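Local coordinates for ATP-dependent DNA ligase (Mycobacterium tuberculosis, PDB 6NHX), which seals breaks in double-stranded DNA at the expense of ATP and, together with Ku, repairs double-strand breaks by non-homologous end joining, at residues Glu29-Gly34 and Lys185-Asn190. The protein carries 1 engineered substitution. Numbering follows the deposited sequence.
Sequences EGMWDG and KDKHWN. Engineered in segment 29-34: M31 (natural residue Lys). With ATP (adenosine-5'-triphosphate), chain B.
M31, an engineered residue where the natural sequence has lysine, meets K187 through its sulfur: SD lies 3.6 Å from K187 CG, and the two side chains pass at a slant. CG of M31 stands anti to the backbone N (chi1 176°), which sends the thioether toward strand 184-187; the bend at chi3 then sets CE 3.8 Å from K185 CB. These are van der Waals contacts, chiefly with the aliphatic parts of both lysines, CE also nearing the backbone N of D186. Strands 26-31 and 184-187 are not neighbours in their mixed sheet, since 164-169 runs between them, and this part of the ATP-dependent ligase domain supplies part of the nucleotide pocket. M31 replaces what is, by the family's KxDG motif (motif I), the lysine that becomes joined to AMP; lacking the amine, it is consistent with the capture of unreacted ATP. Adenine is read by 29-34: E29 OE2 accepts a nearly straight bond from ATP N6 (2.8 Å), the G30 carbonyl takes a second, more bent one, and W32 N donates to ATP N7 at 2.9 Å. G30, with no side chain, lets the W32 indole lie close by; its O sits 3.3 Å above one face of that ring, offset toward the rim. K185, extended beyond CG, is long enough to reach the phosphates, where NZ hydrogen-bonds ATP O1A (2.7 Å) and ATP O1G (2.8 Å), bridging the alpha and gamma groups. K187 bends at chi3 and chi4, bringing CE within 3.1 Å of ATP O2A.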
loop_
_atom_site.group_PDB
_atom_site.type_symbol
_atom_site.label_atom_id
_atom_site.label_comp_id
_atom_site.label_asym_id
_atom_site.label_seq_id
_atom_site.Cartn_x
_atom_site.Cartn_y
_atom_site.Cartn_z
ATOM N N GLU A 29 -2.811 -6.111 13.514
ATOM C CA GLU A 29 -1.526 -5.834 12.897
ATOM C C GLU A 29 -1.504 -4.409 12.374
ATOM O O GLU A 29 -2.557 -3.847 12.028
ATOM C CB GLU A 29 -1.312 -6.758 11.696
ATOM C CG GLU A 29 -1.105 -8.231 12.025
ATOM C CD GLU A 29 -0.783 -9.056 10.789
ATOM O OE1 GLU A 29 -1.111 -10.253 10.785
ATOM O OE2 GLU A 29 -0.211 -8.506 9.827
ATOM N N GLY A 30 -0.326 -3.819 12.289
ATOM C CA GLY A 30 -0.181 -2.584 11.550
ATOM C C GLY A 30 -0.452 -2.778 10.070
ATOM O O GLY A 30 -0.180 -3.832 9.487
ATOM N N MET A 31 -1.058 -1.760 9.457
ATOM C CA MET A 31 -1.219 -1.718 8.007
ATOM C C MET A 31 0.030 -1.086 7.396
ATOM O O MET A 31 0.350 0.070 7.698
ATOM C CB MET A 31 -2.452 -0.899 7.635
ATOM C CG MET A 31 -2.607 -0.739 6.131
ATOM S SD MET A 31 -3.912 0.425 5.696
ATOM C CE MET A 31 -5.360 -0.504 6.206
ATOM N N TRP A 32 0.713 -1.838 6.528
ATOM C CA TRP A 32 1.981 -1.427 5.919
ATOM C C TRP A 32 1.755 -1.057 4.452
ATOM O O TRP A 32 1.372 -1.917 3.649
ATOM C CB TRP A 32 3.021 -2.549 6.014
ATOM C CG TRP A 32 3.064 -3.229 7.357
ATOM C CD1 TRP A 32 2.892 -4.572 7.607
ATOM C CD2 TRP A 32 3.263 -2.602 8.630
ATOM N NE1 TRP A 32 2.993 -4.816 8.966
ATOM C CE2 TRP A 32 3.194 -3.618 9.614
ATOM C CE3 TRP A 32 3.462 -1.270 9.041
ATOM C CZ2 TRP A 32 3.363 -3.350 10.978
ATOM C CZ3 TRP A 32 3.618 -1.006 10.399
ATOM C CH2 TRP A 32 3.570 -2.043 11.352
ATOM N N ASP A 33 2.004 0.207 4.090
ATOM C CA ASP A 33 1.907 0.598 2.682
ATOM C C ASP A 33 3.102 0.052 1.911
ATOM O O ASP A 33 4.253 0.326 2.260
ATOM C CB ASP A 33 1.858 2.121 2.536
ATOM C CG ASP A 33 0.438 2.675 2.571
ATOM O OD1 ASP A 33 -0.464 1.957 3.045
ATOM O OD2 ASP A 33 0.218 3.828 2.124
ATOM N N GLY A 34 2.842 -0.733 0.880
ATOM C CA GLY A 34 3.898 -1.306 0.065
ATOM C C GLY A 34 3.286 -2.139 -1.039
ATOM O O GLY A 34 2.149 -1.870 -1.453
ATOM N N LYS A 185 -9.724 -4.175 7.346
ATOM C CA LYS A 185 -8.727 -3.128 7.172
ATOM C C LYS A 185 -9.333 -1.764 7.479
ATOM O O LYS A 185 -10.470 -1.485 7.090
ATOM C CB LYS A 185 -8.124 -3.136 5.758
ATOM C CG LYS A 185 -9.143 -3.198 4.638
ATOM C CD LYS A 185 -8.495 -2.935 3.289
ATOM C CE LYS A 185 -9.536 -2.863 2.186
ATOM N NZ LYS A 185 -8.949 -2.387 0.893
ATOM N N ASP A 186 -8.562 -0.911 8.155
ATOM C CA ASP A 186 -9.069 0.343 8.710
ATOM C C ASP A 186 -7.918 1.341 8.737
ATOM O O ASP A 186 -6.874 1.054 9.317
ATOM C CB ASP A 186 -9.593 0.056 10.129
ATOM C CG ASP A 186 -10.349 1.205 10.740
ATOM O OD1 ASP A 186 -10.417 2.279 10.118
ATOM O OD2 ASP A 186 -10.861 1.025 11.867
ATOM N N LYS A 187 -8.103 2.511 8.126
ATOM C CA LYS A 187 -7.072 3.536 8.042
ATOM C C LYS A 187 -7.422 4.731 8.923
ATOM O O LYS A 187 -8.595 5.062 9.104
ATOM C CB LYS A 187 -6.918 4.018 6.592
ATOM C CG LYS A 187 -6.433 2.938 5.632
ATOM C CD LYS A 187 -5.829 3.548 4.385
ATOM C CE LYS A 187 -6.074 2.672 3.178
ATOM N NZ LYS A 187 -7.234 3.142 2.380
ATOM N N HIS A 188 -6.389 5.412 9.436
ATOM C CA HIS A 188 -6.608 6.611 10.236
ATOM C C HIS A 188 -7.180 7.750 9.409
ATOM O O HIS A 188 -8.011 8.518 9.905
ATOM C CB HIS A 188 -5.304 7.054 10.875
ATOM C CG HIS A 188 -4.682 5.984 11.703
ATOM N ND1 HIS A 188 -5.272 5.492 12.844
ATOM C CD2 HIS A 188 -3.535 5.282 11.537
ATOM C CE1 HIS A 188 -4.517 4.534 13.350
ATOM N NE2 HIS A 188 -3.459 4.389 12.575
ATOM N N TRP A 189 -6.746 7.899 8.164
ATOM C CA TRP A 189 -7.149 9.024 7.328
ATOM C C TRP A 189 -8.228 8.617 6.345
ATOM O O TRP A 189 -8.147 7.556 5.718
ATOM C CB TRP A 189 -5.963 9.544 6.516
ATOM C CG TRP A 189 -4.970 10.339 7.288
ATOM C CD1 TRP A 189 -3.891 9.859 7.980
ATOM C CD2 TRP A 189 -4.954 11.761 7.447
ATOM N NE1 TRP A 189 -3.203 10.905 8.559
ATOM C CE2 TRP A 189 -3.838 12.082 8.247
ATOM C CE3 TRP A 189 -5.777 12.799 6.984
ATOM C CZ2 TRP A 189 -3.525 13.389 8.598
ATOM C CZ3 TRP A 189 -5.462 14.101 7.334
ATOM C CH2 TRP A 189 -4.344 14.382 8.135
ATOM N N ASN A 190 -9.220 9.497 6.180
ATOM C CA ASN A 190 -10.059 9.437 4.995
ATOM C C ASN A 190 -9.167 9.507 3.765
ATOM O O ASN A 190 -8.200 10.274 3.728
ATOM C CB ASN A 190 -10.984 10.652 4.956
ATOM C CG ASN A 190 -12.036 10.621 6.027
ATOM O OD1 ASN A 190 -12.504 9.555 6.426
ATOM N ND2 ASN A 190 -12.420 11.800 6.502
HETATM P PG ATP B . -6.826 -3.869 -1.774
HETATM O O1G ATP B . -7.407 -4.304 -0.444
HETATM O O2G ATP B . -7.615 -4.299 -2.996
HETATM O O3G ATP B . -5.345 -4.186 -1.889
HETATM P PB ATP B . -5.860 -1.111 -1.585
HETATM O O1B ATP B . -6.509 0.235 -1.783
HETATM O O2B ATP B . -4.574 -1.469 -2.297
HETATM O O3B ATP B . -6.973 -2.253 -1.825
HETATM P PA ATP B . -5.913 -0.451 1.237
HETATM O O1A ATP B . -7.385 -0.176 1.270
HETATM O O2A ATP B . -4.847 0.613 1.258
HETATM O O3A ATP B . -5.631 -1.381 -0.029
HETATM O "O5'" ATP B . -5.582 -1.624 2.302
HETATM C "C5'" ATP B . -4.235 -1.903 2.676
HETATM C "C4'" ATP B . -3.555 -2.825 1.660
HETATM O "O4'" ATP B . -2.306 -3.223 2.225
HETATM C "C3'" ATP B . -4.325 -4.098 1.377
HETATM O "O3'" ATP B . -3.931 -4.594 0.101
HETATM C "C2'" ATP B . -3.773 -5.011 2.434
HETATM O "O2'" ATP B . -3.945 -6.398 2.110
HETATM C "C1'" ATP B . -2.297 -4.626 2.473
HETATM N N9 ATP B . -1.715 -4.776 3.822
HETATM C C8 ATP B . -0.930 -3.873 4.461
HETATM N N7 ATP B . -0.536 -4.345 5.676
HETATM C C5 ATP B . -1.068 -5.576 5.794
HETATM C C6 ATP B . -1.066 -6.605 6.825
HETATM N N6 ATP B . -0.428 -6.401 7.983
HETATM N N1 ATP B . -1.740 -7.738 6.579
HETATM C C2 ATP B . -2.399 -7.957 5.435
HETATM N N3 ATP B . -2.459 -7.050 4.447
HETATM C C4 ATP B . -1.837 -5.858 4.589
#